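Local structure of glycoside hydrolase family protein (Novosphingobium sp. PP1Y, 6Q2F) at residues Ala608-Asn613 / Ser645-Met650; Pro217-Leu222 / Leu373-Leu378; Ile941-Ser946 / Lys968-Asp973; Gly141-Pro146 / Arg473-His478; Val734-Gly739 / Val753-Val758. The protein probably hydrolyses terminal alpha-L-rhamnose residues from glycosides, as a bacterial alpha-L-rhamnosidase of a glycoside hydrolase family. All blocks are in the same frame, centred on the assembly; numbering follows the deposited sequence.

Interaction 1: residues Ala608-Asn613 / Ser645-Met650; sequences ALWTFN and SMTASM
Thr647 lies beneath the indole of Trp610, and this pair makes the ring contact between the ends of two neighbouring parallel strands. Thr647 CB sits 3.6 Å from the centroid of the Trp610 five-membered ring and only 8° off the ring normal, a CH-pi contact over the face, while CG2 of Thr647 reaches under the shared bond at Trp610 CE2 (3.6 Å). The methyl is placed there because CG2 of Thr647 stands opposite its own backbone N. Further along, Ser649 CB approaches Trp610 CZ3 obliquely at 4.2 Å.

Thr611, just past the strand end, turns toward the other segment. Its CG2 rests against Met646 O and, at 4.0 Å, against CB of Met646, a selenomethionine, and its OG1 lies 3.5 Å from Ala648 CB. Two backbone bonds fix the pairing: Met646 N to Leu609 O (2.7 Å) and Thr611 N to Thr647 O (2.8 Å). The register slips by one residue between the Leu609–Ser645 and Trp610–Thr647 bridges, which defines a beta bulge. Helix 620-636 links the two strands as a beta-alpha-beta unit, and Arg619 makes a cation-pi contact with Trp610.

The indole thus has an aliphatic floor and a cationic neighbour, which would probably limit its rotation where its side chain lies about 7 Å from the bound sodium ion.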
# COMPACT_ATOMS: atom_id res chain seq x y z
N ALA A 608 -2.81 -1.67 3.41
CA ALA A 608 -2.23 -1.40 4.72
C ALA A 608 -2.75 -0.06 5.23
O ALA A 608 -3.15 0.82 4.45
CB ALA A 608 -0.68 -1.38 4.69
N LEU A 609 -2.75 0.10 6.56
CA LEU A 609 -2.99 1.41 7.17
C LEU A 609 -2.18 1.52 8.45
O LEU A 609 -2.28 0.65 9.32
CB LEU A 609 -4.47 1.67 7.49
CG LEU A 609 -4.54 3.02 8.24
CD1 LEU A 609 -4.35 4.24 7.29
CD2 LEU A 609 -5.80 3.20 9.10
N TRP A 610 -1.40 2.59 8.56
CA TRP A 610 -0.62 2.88 9.75
C TRP A 610 -1.40 3.79 10.69
O TRP A 610 -2.26 4.57 10.27
CB TRP A 610 0.71 3.56 9.39
CG TRP A 610 1.74 2.64 8.79
CD1 TRP A 610 1.52 1.61 7.94
CD2 TRP A 610 3.14 2.69 9.02
NE1 TRP A 610 2.71 1.01 7.62
CE2 TRP A 610 3.72 1.65 8.27
CE3 TRP A 610 3.98 3.51 9.78
CZ2 TRP A 610 5.09 1.42 8.26
CZ3 TRP A 610 5.34 3.27 9.77
CH2 TRP A 610 5.88 2.23 9.02
N THR A 611 -1.13 3.67 11.99
CA THR A 611 -1.66 4.64 12.93
C THR A 611 -1.10 6.02 12.61
O THR A 611 -0.03 6.16 12.01
CB THR A 611 -1.33 4.24 14.36
OG1 THR A 611 0.08 4.39 14.57
CG2 THR A 611 -1.75 2.79 14.60
N PHE A 612 -1.85 7.04 13.00
CA PHE A 612 -1.45 8.41 12.70
C PHE A 612 -2.03 9.33 13.77
O PHE A 612 -3.09 9.05 14.34
CB PHE A 612 -1.94 8.84 11.32
CG PHE A 612 -3.43 8.72 11.14
CD1 PHE A 612 -4.00 7.53 10.72
CD2 PHE A 612 -4.26 9.80 11.40
CE1 PHE A 612 -5.37 7.42 10.57
CE2 PHE A 612 -5.64 9.71 11.23
CZ PHE A 612 -6.20 8.51 10.83
N ASN A 613 -1.32 10.43 14.02
CA ASN A 613 -1.88 11.49 14.86
C ASN A 613 -3.04 12.19 14.17
O ASN A 613 -3.00 12.45 12.96
CB ASN A 613 -0.79 12.50 15.22
CG ASN A 613 0.30 11.88 16.07
OD1 ASN A 613 0.02 11.11 16.98
ND2 ASN A 613 1.56 12.20 15.76
N SER A 645 -3.13 -3.86 9.33
CA SER A 645 -3.88 -2.85 10.07
C SER A 645 -3.11 -2.35 11.29
O SER A 645 -2.76 -3.14 12.16
CB SER A 645 -5.25 -3.38 10.51
OG SER A 645 -6.04 -3.80 9.42
N MSE A 646 -2.90 -1.04 11.34
CA MSE A 646 -2.55 -0.33 12.56
C MSE A 646 -1.12 -0.48 12.95
O MSE A 646 -0.76 -0.47 14.14
CB MSE A 646 -3.45 -0.76 13.72
CG MSE A 646 -4.86 -0.32 13.48
SE MSE A 646 -6.11 -0.72 14.91
CE MSE A 646 -6.24 -2.46 14.53
N THR A 647 -0.28 -0.60 11.93
CA THR A 647 1.15 -0.51 12.15
C THR A 647 1.46 0.80 12.85
O THR A 647 0.88 1.85 12.52
CB THR A 647 1.91 -0.61 10.84
OG1 THR A 647 1.55 -1.83 10.18
CG2 THR A 647 3.41 -0.59 11.13
N ALA A 648 2.34 0.74 13.84
CA ALA A 648 2.71 1.89 14.63
C ALA A 648 4.22 1.93 14.78
O ALA A 648 4.88 0.89 14.89
CB ALA A 648 2.05 1.86 16.01
N SER A 649 4.76 3.13 14.80
CA SER A 649 6.20 3.34 14.89
C SER A 649 6.53 4.16 16.13
O SER A 649 5.96 5.23 16.35
CB SER A 649 6.70 4.04 13.62
OG SER A 649 8.06 4.38 13.75
N MSE A 650 7.45 3.63 16.95
CA MSE A 650 8.00 4.33 18.10
C MSE A 650 6.91 4.81 19.07
O MSE A 650 6.90 5.96 19.51
CB MSE A 650 8.87 5.50 17.64
CG MSE A 650 10.13 5.04 16.92
SE MSE A 650 11.30 6.49 16.39
CE MSE A 650 10.37 7.22 14.84
O HOH W 1 2.71 5.21 12.95

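Interaction 2: residues Pro217-Leu222 / Leu373-Leu378; sequences PDIASL and LHSDAL
This is a surface contact between an irregular loop, the one that leaves strand 206-217, and the end of strand 366-374 with the residues after it. Their touching parts run nearly antiparallel, 167° apart end to end, yet the nearest CA atoms, those of Ala220 and Ser375, are still 6.6 Å from each other, too far for paired strands.

One polar bond joins them. Ser375 OG donates to Ala220 O over 2.7 Å, approaching almost straight on to the carbonyl, with a C=O...donor angle of 161°. Around this bond two aliphatic side chains close in. On one side CG2 of Ile219 presses on Ser375 CB at 3.4 Å, tighter than usual for two carbons, and the Ile219 side chain crosses that of Asp376 at about a right angle, with Ile219 CD1 3.5 Å from Asp376 OD2. On the other, Leu222 brings CG to 3.5 Å from Ser375 OG and passes CD1 to 3.4 Å from Leu373 O. With CG of Leu222 opposite its carbonyl carbon (chi1 -65°), the isobutyl group extends toward the strand end.

On strand 268-277, Arg272 bonds to His374 and Ser375, Ser273 bonds to His374 and Leu378, and Val269 touches Leu222. The arrangement belongs to an all-beta region, where a loop connecting strands of two antiparallel sheets is pinned against the end of a strand from a third.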
# COMPACT_ATOMS: atom_id res chain seq x y z
N PRO A 217 25.33 9.51 -37.55
CA PRO A 217 26.14 10.53 -38.21
C PRO A 217 27.47 10.74 -37.51
O PRO A 217 27.56 10.71 -36.28
CB PRO A 217 25.26 11.79 -38.11
CG PRO A 217 24.50 11.58 -36.84
CD PRO A 217 24.22 10.10 -36.77
N ASP A 218 28.52 10.92 -38.31
CA ASP A 218 29.80 11.36 -37.77
C ASP A 218 29.59 12.63 -36.97
O ASP A 218 28.98 13.59 -37.44
CB ASP A 218 30.80 11.61 -38.91
CG ASP A 218 31.25 10.33 -39.58
OD1 ASP A 218 31.46 9.32 -38.87
OD2 ASP A 218 31.40 10.33 -40.82
N ILE A 219 30.07 12.62 -35.73
CA ILE A 219 29.75 13.67 -34.77
C ILE A 219 31.05 14.35 -34.36
O ILE A 219 32.12 13.73 -34.33
CB ILE A 219 28.99 13.10 -33.55
CG1 ILE A 219 27.61 12.58 -33.98
CG2 ILE A 219 28.85 14.10 -32.42
CD1 ILE A 219 26.90 11.76 -32.91
N ALA A 220 30.95 15.66 -34.10
CA ALA A 220 32.08 16.44 -33.60
C ALA A 220 32.53 15.92 -32.24
O ALA A 220 31.83 16.10 -31.24
CB ALA A 220 31.71 17.93 -33.51
N SER A 221 33.69 15.27 -32.19
CA SER A 221 34.20 14.80 -30.91
C SER A 221 34.56 16.00 -30.03
O SER A 221 34.86 17.09 -30.52
CB SER A 221 35.42 13.91 -31.11
OG SER A 221 35.85 13.40 -29.87
N LEU A 222 34.51 15.79 -28.72
CA LEU A 222 34.67 16.94 -27.86
C LEU A 222 36.01 16.90 -27.13
O LEU A 222 36.43 15.84 -26.65
CB LEU A 222 33.55 17.02 -26.82
CG LEU A 222 32.14 17.25 -27.37
CD1 LEU A 222 31.12 17.16 -26.26
CD2 LEU A 222 32.06 18.61 -28.04
N LEU A 373 29.38 15.45 -21.37
CA LEU A 373 28.64 16.28 -22.30
C LEU A 373 28.65 15.63 -23.68
O LEU A 373 29.65 15.05 -24.10
CB LEU A 373 29.23 17.69 -22.37
CG LEU A 373 29.43 18.41 -21.03
CD1 LEU A 373 29.96 19.82 -21.24
CD2 LEU A 373 28.14 18.44 -20.24
N HIS A 374 27.52 15.74 -24.39
CA HIS A 374 27.34 15.09 -25.68
C HIS A 374 27.03 16.13 -26.76
O HIS A 374 26.21 17.03 -26.54
CB HIS A 374 26.21 14.07 -25.63
CG HIS A 374 26.46 12.94 -24.68
ND1 HIS A 374 27.22 11.84 -25.02
CD2 HIS A 374 26.05 12.73 -23.41
CE1 HIS A 374 27.27 11.00 -24.00
NE2 HIS A 374 26.56 11.52 -23.01
N SER A 375 27.68 15.99 -27.92
CA SER A 375 27.32 16.82 -29.07
C SER A 375 25.94 16.46 -29.59
O SER A 375 25.19 17.34 -30.02
CB SER A 375 28.35 16.66 -30.19
OG SER A 375 29.67 16.53 -29.69
N ASP A 376 25.59 15.18 -29.56
CA ASP A 376 24.35 14.72 -30.16
C ASP A 376 23.20 14.75 -29.15
O ASP A 376 23.39 14.88 -27.93
CB ASP A 376 24.51 13.31 -30.73
CG ASP A 376 25.25 12.37 -29.78
OD1 ASP A 376 25.96 12.86 -28.88
OD2 ASP A 376 25.12 11.13 -29.95
N ALA A 377 21.99 14.65 -29.68
CA ALA A 377 20.79 14.59 -28.87
C ALA A 377 20.55 13.15 -28.44
O ALA A 377 20.52 12.24 -29.28
CB ALA A 377 19.59 15.12 -29.65
N LEU A 378 20.40 12.94 -27.14
CA LEU A 378 20.10 11.62 -26.60
C LEU A 378 18.65 11.59 -26.13
O LEU A 378 17.98 12.63 -26.04
CB LEU A 378 21.05 11.27 -25.44
CG LEU A 378 22.41 10.59 -25.74
CD1 LEU A 378 23.12 11.28 -26.86
CD2 LEU A 378 23.31 10.56 -24.49

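Interaction 3: residues Ile941-Ser946 / Lys968-Asp973; sequences ISYRIS and KAAARD
Tyr943 and Ile945 on strand 937-946 meet the Ala970-Asp973 loop in two unlike ways, close on the strand side and sparse toward solvent. The close part centres on Asp973 O. Ile945 N donates to it over 2.6 Å at an N-H...O angle of 158°, and CB and CG1 of Ile945 crowd the same oxygen. Beside this bond the Tyr943 hydroxyl donates to Arg972 O, 2.8 Å away and lying near the ring plane. The phenol comes from above the carbonyl plane, 37° out of it. CG of Tyr943 stands between the backbone N and the carbonyl carbon (chi1 68°), an orientation that carries the ring across to the loop. Behind these bonds Ile945 CD1 meets Ala970 CB at 3.9 Å.

The outer part is looser. The exposed Asp973 side chain crosses Ile945 at about a right angle, its CG 3.9 Å from Ile945 CB, and the Arg972 side chain leads away from the strand. A water donates to Tyr943 OH (2.9 Å) and accepts from Arg972 N (3.1 Å), bridging ring and loop. With a phenylalanine here, the carbonyl of Arg972 would probably lose its phenol donor and the bridging water its partner on the strand.

Tyr943 also touches Pro928 and Thr950 of the adjoining strands. Consecutive loop carbonyls are therefore held by different donors, a backbone amide and a phenol, and both bonds probably help to fix the path of the loop against the strand.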
# COMPACT_ATOMS: atom_id res chain seq x y z
N ILE A 941 -35.37 3.44 15.17
CA ILE A 941 -35.02 4.83 14.92
C ILE A 941 -36.20 5.50 14.22
O ILE A 941 -36.99 4.84 13.55
CB ILE A 941 -33.69 4.92 14.12
CG1 ILE A 941 -33.05 6.30 14.26
CG2 ILE A 941 -33.87 4.53 12.65
CD1 ILE A 941 -32.39 6.52 15.60
N SER A 942 -36.34 6.80 14.44
CA SER A 942 -37.36 7.58 13.74
C SER A 942 -36.94 7.80 12.30
O SER A 942 -35.75 7.86 11.99
CB SER A 942 -37.57 8.93 14.43
OG SER A 942 -38.17 8.75 15.70
N TYR A 943 -37.92 7.92 11.41
CA TYR A 943 -37.61 8.09 10.00
C TYR A 943 -38.82 8.63 9.26
O TYR A 943 -39.96 8.52 9.72
CB TYR A 943 -37.15 6.78 9.35
CG TYR A 943 -38.24 5.74 9.24
CD1 TYR A 943 -38.48 4.86 10.28
CD2 TYR A 943 -39.06 5.66 8.11
CE1 TYR A 943 -39.49 3.91 10.21
CE2 TYR A 943 -40.08 4.73 8.03
CZ TYR A 943 -40.29 3.86 9.09
OH TYR A 943 -41.30 2.92 9.01
N ARG A 944 -38.56 9.19 8.08
CA ARG A 944 -39.60 9.60 7.14
C ARG A 944 -39.18 9.17 5.74
O ARG A 944 -38.06 9.46 5.31
CB ARG A 944 -39.85 11.11 7.18
CG ARG A 944 -40.19 11.71 5.83
CD ARG A 944 -40.72 13.12 5.96
NE ARG A 944 -42.12 13.16 6.37
CZ ARG A 944 -43.15 13.28 5.53
NH1 ARG A 944 -42.92 13.39 4.23
NH2 ARG A 944 -44.39 13.31 6.00
N ILE A 945 -40.07 8.44 5.06
CA ILE A 945 -39.84 8.01 3.69
C ILE A 945 -40.65 8.93 2.79
O ILE A 945 -41.84 9.15 3.03
CB ILE A 945 -40.25 6.54 3.49
CG1 ILE A 945 -39.53 5.64 4.49
CG2 ILE A 945 -39.95 6.11 2.07
CD1 ILE A 945 -39.78 4.18 4.29
N SER A 946 -39.99 9.49 1.79
CA SER A 946 -40.62 10.53 0.99
C SER A 946 -39.74 10.89 -0.19
O SER A 946 -38.53 11.07 -0.03
CB SER A 946 -40.89 11.76 1.85
OG SER A 946 -41.58 12.75 1.11
N LYS A 968 -35.88 -4.53 7.12
CA LYS A 968 -37.27 -4.76 7.47
C LYS A 968 -38.19 -3.95 6.55
O LYS A 968 -37.98 -2.75 6.36
CB LYS A 968 -37.51 -4.38 8.93
CG LYS A 968 -36.72 -5.21 9.95
CD LYS A 968 -37.13 -4.84 11.39
CE LYS A 968 -36.51 -5.79 12.41
NZ LYS A 968 -36.90 -5.44 13.81
N ALA A 969 -39.19 -4.61 5.98
CA ALA A 969 -40.19 -3.90 5.19
C ALA A 969 -40.90 -2.85 6.03
O ALA A 969 -41.30 -3.10 7.16
CB ALA A 969 -41.22 -4.87 4.60
N ALA A 970 -41.03 -1.65 5.47
CA ALA A 970 -41.66 -0.54 6.17
C ALA A 970 -43.17 -0.74 6.21
O ALA A 970 -43.82 -0.82 5.16
CB ALA A 970 -41.30 0.78 5.48
N ALA A 971 -43.74 -0.87 7.42
CA ALA A 971 -45.19 -0.88 7.55
C ALA A 971 -45.78 0.50 7.28
O ALA A 971 -46.79 0.63 6.58
CB ALA A 971 -45.60 -1.36 8.94
N ARG A 972 -45.18 1.54 7.86
CA ARG A 972 -45.56 2.92 7.63
C ARG A 972 -44.41 3.63 6.94
O ARG A 972 -43.25 3.22 7.05
CB ARG A 972 -45.87 3.65 8.95
CG ARG A 972 -47.02 3.09 9.80
CD ARG A 972 -46.91 3.62 11.24
NE ARG A 972 -48.20 3.93 11.85
CZ ARG A 972 -48.78 5.13 11.82
NH1 ARG A 972 -48.19 6.15 11.20
NH2 ARG A 972 -49.96 5.31 12.41
N ASP A 973 -44.73 4.73 6.27
CA ASP A 973 -43.70 5.55 5.65
C ASP A 973 -43.10 6.59 6.58
O ASP A 973 -42.07 7.18 6.24
CB ASP A 973 -44.26 6.22 4.39
CG ASP A 973 -43.97 5.40 3.14
OD1 ASP A 973 -43.57 4.21 3.30
OD2 ASP A 973 -44.13 5.94 2.02
O HOH W 2 -42.91 0.63 9.79

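Interaction 4: residues Gly141-Pro146 / Arg473-His478; sequences GPWVKP and REYLEH
Trp143 is held between its own turn and the helix, with His478 over one indole face and Gly141 CA over the opposite one. His478 ND1 comes to 3.2 Å from Trp143 CG, the two rings inclined at 34°, and Trp143 CB in turn lies over the imidazole. At the indole edge NE1 donates to Tyr475 O over 3.2 Å, somewhat bent at 146°. The Tyr475 ring is nearly parallel to the indole, 12° apart, but slid so far along that the rings barely overlap; the closest carbons are Trp143 CZ2 and Tyr475 CE1, at 3.5 Å. Together the three residues form an aromatic cluster, extended by Val144 CG2 against Tyr475 CD1 (3.6 Å).

A type I beta turn from Gly141 to Val144, closed by Val144 N to Gly141 O, positions the indole. Gly141 has its place here, since a CB would run into Trp143. The Tyr475 hydroxyl is bonded to Ala132 O, and a water joins Lys145 NZ to Glu474 OE1.

Farther out, Arg473 and Glu477 form a salt bridge on the helix, and Arg473 pairs also with Glu575. Helix 469-487 thus lies between the loop joining strands 127-131 and 151-160 and helix 543-575, whose Val572 touches Leu476.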
# COMPACT_ATOMS: atom_id res chain seq x y z
N GLY A 141 14.78 -16.65 -2.60
CA GLY A 141 15.46 -17.58 -1.73
C GLY A 141 16.61 -18.22 -2.47
O GLY A 141 16.75 -18.07 -3.69
N PRO A 142 17.49 -18.94 -1.75
CA PRO A 142 18.69 -19.48 -2.41
C PRO A 142 18.39 -20.55 -3.45
O PRO A 142 19.31 -20.95 -4.16
CB PRO A 142 19.52 -20.06 -1.25
CG PRO A 142 18.55 -20.26 -0.16
CD PRO A 142 17.46 -19.22 -0.31
N TRP A 143 17.16 -21.04 -3.55
CA TRP A 143 16.87 -22.00 -4.61
C TRP A 143 16.57 -21.31 -5.94
O TRP A 143 16.26 -21.98 -6.94
CB TRP A 143 15.71 -22.91 -4.17
CG TRP A 143 14.47 -22.21 -3.72
CD1 TRP A 143 13.37 -21.95 -4.48
CD2 TRP A 143 14.16 -21.73 -2.40
NE1 TRP A 143 12.41 -21.33 -3.73
CE2 TRP A 143 12.87 -21.18 -2.45
CE3 TRP A 143 14.86 -21.70 -1.19
CZ2 TRP A 143 12.26 -20.59 -1.34
CZ3 TRP A 143 14.27 -21.12 -0.09
CH2 TRP A 143 12.97 -20.58 -0.17
N VAL A 144 16.67 -19.98 -5.99
CA VAL A 144 16.56 -19.24 -7.24
C VAL A 144 17.93 -19.24 -7.90
O VAL A 144 18.86 -18.59 -7.42
CB VAL A 144 16.06 -17.82 -6.99
CG1 VAL A 144 15.97 -17.06 -8.31
CG2 VAL A 144 14.70 -17.84 -6.29
N LYS A 145 18.07 -19.97 -9.00
CA LYS A 145 19.34 -20.03 -9.70
C LYS A 145 19.72 -18.63 -10.17
O LYS A 145 18.84 -17.80 -10.44
CB LYS A 145 19.25 -20.98 -10.89
CG LYS A 145 18.87 -22.42 -10.57
CD LYS A 145 18.83 -23.24 -11.88
CE LYS A 145 18.47 -24.70 -11.65
NZ LYS A 145 17.15 -24.85 -10.96
N PRO A 146 21.02 -18.33 -10.27
CA PRO A 146 21.44 -16.99 -10.75
C PRO A 146 20.74 -16.55 -12.03
O PRO A 146 20.28 -15.40 -12.12
CB PRO A 146 22.95 -17.17 -10.97
CG PRO A 146 23.35 -18.30 -10.06
CD PRO A 146 22.17 -19.24 -10.08
N ARG A 473 7.04 -19.84 -11.07
CA ARG A 473 6.40 -21.11 -10.72
C ARG A 473 7.38 -22.07 -10.07
O ARG A 473 7.04 -22.74 -9.09
CB ARG A 473 5.79 -21.75 -11.97
CG ARG A 473 5.24 -23.15 -11.73
CD ARG A 473 4.54 -23.67 -13.01
NE ARG A 473 3.24 -23.03 -13.22
CZ ARG A 473 2.12 -23.45 -12.64
NH1 ARG A 473 2.15 -24.50 -11.83
NH2 ARG A 473 0.98 -22.83 -12.89
N GLU A 474 8.59 -22.17 -10.63
CA GLU A 474 9.61 -23.03 -10.04
C GLU A 474 9.96 -22.54 -8.64
O GLU A 474 10.07 -23.33 -7.71
CB GLU A 474 10.87 -23.08 -10.91
CG GLU A 474 10.70 -23.77 -12.26
CD GLU A 474 11.99 -23.74 -13.09
OE1 GLU A 474 13.06 -23.43 -12.51
OE2 GLU A 474 11.94 -24.01 -14.31
N TYR A 475 10.16 -21.23 -8.49
CA TYR A 475 10.39 -20.68 -7.16
C TYR A 475 9.30 -21.12 -6.19
O TYR A 475 9.59 -21.67 -5.12
CB TYR A 475 10.47 -19.15 -7.20
CG TYR A 475 10.36 -18.61 -5.80
CD1 TYR A 475 11.46 -18.57 -4.96
CD2 TYR A 475 9.13 -18.18 -5.30
CE1 TYR A 475 11.36 -18.12 -3.68
CE2 TYR A 475 9.00 -17.75 -4.00
CZ TYR A 475 10.13 -17.69 -3.20
OH TYR A 475 10.00 -17.24 -1.91
N LEU A 476 8.04 -20.92 -6.55
CA LEU A 476 6.95 -21.09 -5.59
C LEU A 476 6.61 -22.56 -5.37
O LEU A 476 6.26 -22.95 -4.25
CB LEU A 476 5.70 -20.29 -6.04
CG LEU A 476 4.70 -20.04 -4.89
CD1 LEU A 476 5.32 -19.23 -3.75
CD2 LEU A 476 3.37 -19.41 -5.34
N GLU A 477 6.70 -23.39 -6.41
CA GLU A 477 6.46 -24.82 -6.19
C GLU A 477 7.49 -25.38 -5.23
O GLU A 477 7.15 -26.16 -4.33
CB GLU A 477 6.48 -25.58 -7.52
CG GLU A 477 5.20 -25.30 -8.35
CD GLU A 477 5.15 -26.05 -9.68
OE1 GLU A 477 6.21 -26.51 -10.16
OE2 GLU A 477 4.03 -26.16 -10.23
N HIS A 478 8.75 -24.98 -5.37
CA HIS A 478 9.78 -25.42 -4.44
C HIS A 478 9.48 -24.91 -3.04
O HIS A 478 9.57 -25.65 -2.06
CB HIS A 478 11.15 -24.93 -4.89
CG HIS A 478 12.27 -25.46 -4.05
ND1 HIS A 478 12.72 -24.80 -2.92
CD2 HIS A 478 12.99 -26.59 -4.14
CE1 HIS A 478 13.68 -25.51 -2.36
NE2 HIS A 478 13.87 -26.60 -3.09
O HOH W 3 14.90 -23.67 -10.28

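Interaction 5: residues Val734-Gly739 / Val753-Val758; sequences VAYFYG and VADAPV
Strand 734-737 and the irregular 753-758 segment approach without pairing: their nearest CA atoms, Tyr736 to Ala756 and Val734 to Pro757, stay 7.5 and 7.8 Å apart, so side chains must span the gap. Tyr736 and Val734, two residues apart on the strand, both point toward the segment.

Tyr736 does most of the bridging. Its CG lies opposite the backbone N (chi1 -174°), which extends the ring outward until its far end reaches both Val753 and Asp755. Asp755 CB lies in the ring plane at the edge, 3.2 Å from Tyr736 OH, and the carboxylate is turned 59° from the ring. Val753 passes in the opposite direction, its CG2 3.5 Å from Tyr736 CZ in an oblique approach. Nearer the start of the strand, Val734 CG2 meets Pro757 CG at 3.9 Å.

The phenol hydroxyl is hydrogen-bonded to the backbone N of Gly796, and the ring meets Tyr764 edge-to-face. Helix 868-874 adds Ile868 to the Val734 and Pro757 pair. Were Tyr736 replaced by an alanine, the space beside Val753 and Asp755 would probably be left unfilled and the Gly796 amide without this partner.

Apolar packing between the segments thus comes from a valine and a proline at one end and from aliphatic carbons against a phenol at the other, while the hydroxyl of that phenol also ties in a third piece of chain through Gly796.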
# COMPACT_ATOMS: atom_id res chain seq x y z
N VAL A 734 -20.06 5.41 -9.37
CA VAL A 734 -19.06 5.96 -10.26
C VAL A 734 -17.93 4.95 -10.41
O VAL A 734 -17.42 4.43 -9.41
CB VAL A 734 -18.54 7.32 -9.76
CG1 VAL A 734 -17.42 7.83 -10.65
CG2 VAL A 734 -19.68 8.35 -9.71
N ALA A 735 -17.57 4.64 -11.66
CA ALA A 735 -16.35 3.90 -11.94
C ALA A 735 -15.31 4.93 -12.33
O ALA A 735 -15.40 5.55 -13.39
CB ALA A 735 -16.56 2.87 -13.05
N TYR A 736 -14.32 5.15 -11.46
CA TYR A 736 -13.34 6.21 -11.67
C TYR A 736 -12.17 5.61 -12.44
O TYR A 736 -11.32 4.93 -11.86
CB TYR A 736 -12.92 6.79 -10.33
CG TYR A 736 -12.00 7.99 -10.40
CD1 TYR A 736 -10.73 7.89 -10.95
CD2 TYR A 736 -12.38 9.21 -9.84
CE1 TYR A 736 -9.87 8.99 -11.01
CE2 TYR A 736 -11.53 10.32 -9.89
CZ TYR A 736 -10.27 10.20 -10.47
OH TYR A 736 -9.42 11.27 -10.54
N PHE A 737 -12.11 5.89 -13.74
CA PHE A 737 -11.00 5.43 -14.56
C PHE A 737 -9.84 6.39 -14.38
O PHE A 737 -9.97 7.59 -14.67
CB PHE A 737 -11.40 5.35 -16.03
CG PHE A 737 -10.31 4.84 -16.94
CD1 PHE A 737 -9.90 3.53 -16.90
CD2 PHE A 737 -9.74 5.69 -17.88
CE1 PHE A 737 -8.92 3.07 -17.76
CE2 PHE A 737 -8.76 5.24 -18.74
CZ PHE A 737 -8.34 3.92 -18.67
N TYR A 738 -8.70 5.87 -13.93
CA TYR A 738 -7.57 6.70 -13.55
C TYR A 738 -6.44 6.67 -14.56
O TYR A 738 -5.35 7.18 -14.29
CB TYR A 738 -7.04 6.32 -12.16
CG TYR A 738 -6.59 4.87 -12.00
CD1 TYR A 738 -7.50 3.88 -11.67
CD2 TYR A 738 -5.25 4.52 -12.13
CE1 TYR A 738 -7.10 2.58 -11.48
CE2 TYR A 738 -4.84 3.21 -11.95
CZ TYR A 738 -5.76 2.24 -11.62
OH TYR A 738 -5.36 0.94 -11.43
N GLY A 739 -6.67 6.10 -15.73
CA GLY A 739 -5.70 6.19 -16.80
C GLY A 739 -4.81 4.97 -16.94
O GLY A 739 -5.03 3.90 -16.36
N VAL A 753 -7.14 11.88 -4.15
CA VAL A 753 -7.93 12.13 -5.35
C VAL A 753 -8.86 13.32 -5.06
O VAL A 753 -9.63 13.31 -4.08
CB VAL A 753 -8.68 10.85 -5.78
CG1 VAL A 753 -9.74 10.40 -4.74
CG2 VAL A 753 -9.28 11.01 -7.17
N ALA A 754 -8.73 14.39 -5.84
CA ALA A 754 -9.52 15.60 -5.59
C ALA A 754 -10.79 15.63 -6.41
O ALA A 754 -11.56 16.58 -6.30
CB ALA A 754 -8.69 16.85 -5.89
N ASP A 755 -11.05 14.55 -7.14
CA ASP A 755 -11.89 14.47 -8.33
C ASP A 755 -13.15 13.67 -8.11
O ASP A 755 -14.06 13.71 -8.95
CB ASP A 755 -11.07 13.80 -9.47
CG ASP A 755 -10.99 14.64 -10.69
OD1 ASP A 755 -11.55 15.75 -10.64
OD2 ASP A 755 -10.40 14.22 -11.70
N ALA A 756 -13.20 12.90 -7.04
CA ALA A 756 -14.13 11.84 -6.73
C ALA A 756 -15.42 12.39 -6.15
O ALA A 756 -15.44 13.48 -5.58
CB ALA A 756 -13.47 10.87 -5.75
N PRO A 757 -16.51 11.66 -6.28
CA PRO A 757 -17.76 12.11 -5.65
C PRO A 757 -17.70 12.00 -4.13
O PRO A 757 -16.85 11.31 -3.56
CB PRO A 757 -18.80 11.15 -6.24
CG PRO A 757 -18.01 9.89 -6.55
CD PRO A 757 -16.64 10.36 -6.97
N VAL A 758 -18.60 12.71 -3.47
CA VAL A 758 -18.72 12.66 -2.01
C VAL A 758 -20.02 11.98 -1.58
O VAL A 758 -20.02 11.11 -0.72
CB VAL A 758 -18.62 14.08 -1.40
CG1 VAL A 758 -18.92 14.03 0.09
CG2 VAL A 758 -17.22 14.65 -1.65

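In the fold
From the N terminus, interaction 4 opens first and closes the longest loop, joining residues 141-146 to helix 469-487 across 326 intervening residues. Interaction 2 begins and ends within that loop, pairing 217-222 with 373-378 in its beta-rich part; the two centres are 45 Å apart. The other three follow in series, none crossing another. Interaction 1 closes the beta-alpha-beta unit from strand 604-610 to strand 642-649 near the sodium site, interaction 5 a short excursion beside the mixed sheet containing strand 734-737, and interaction 3 a two-strand excursion (949-956 and 961-967) of the antiparallel sheet containing strand 937-946. Interactions 2 and 3, whose centres are 79 Å apart, lie on opposite sides of the chain's centre.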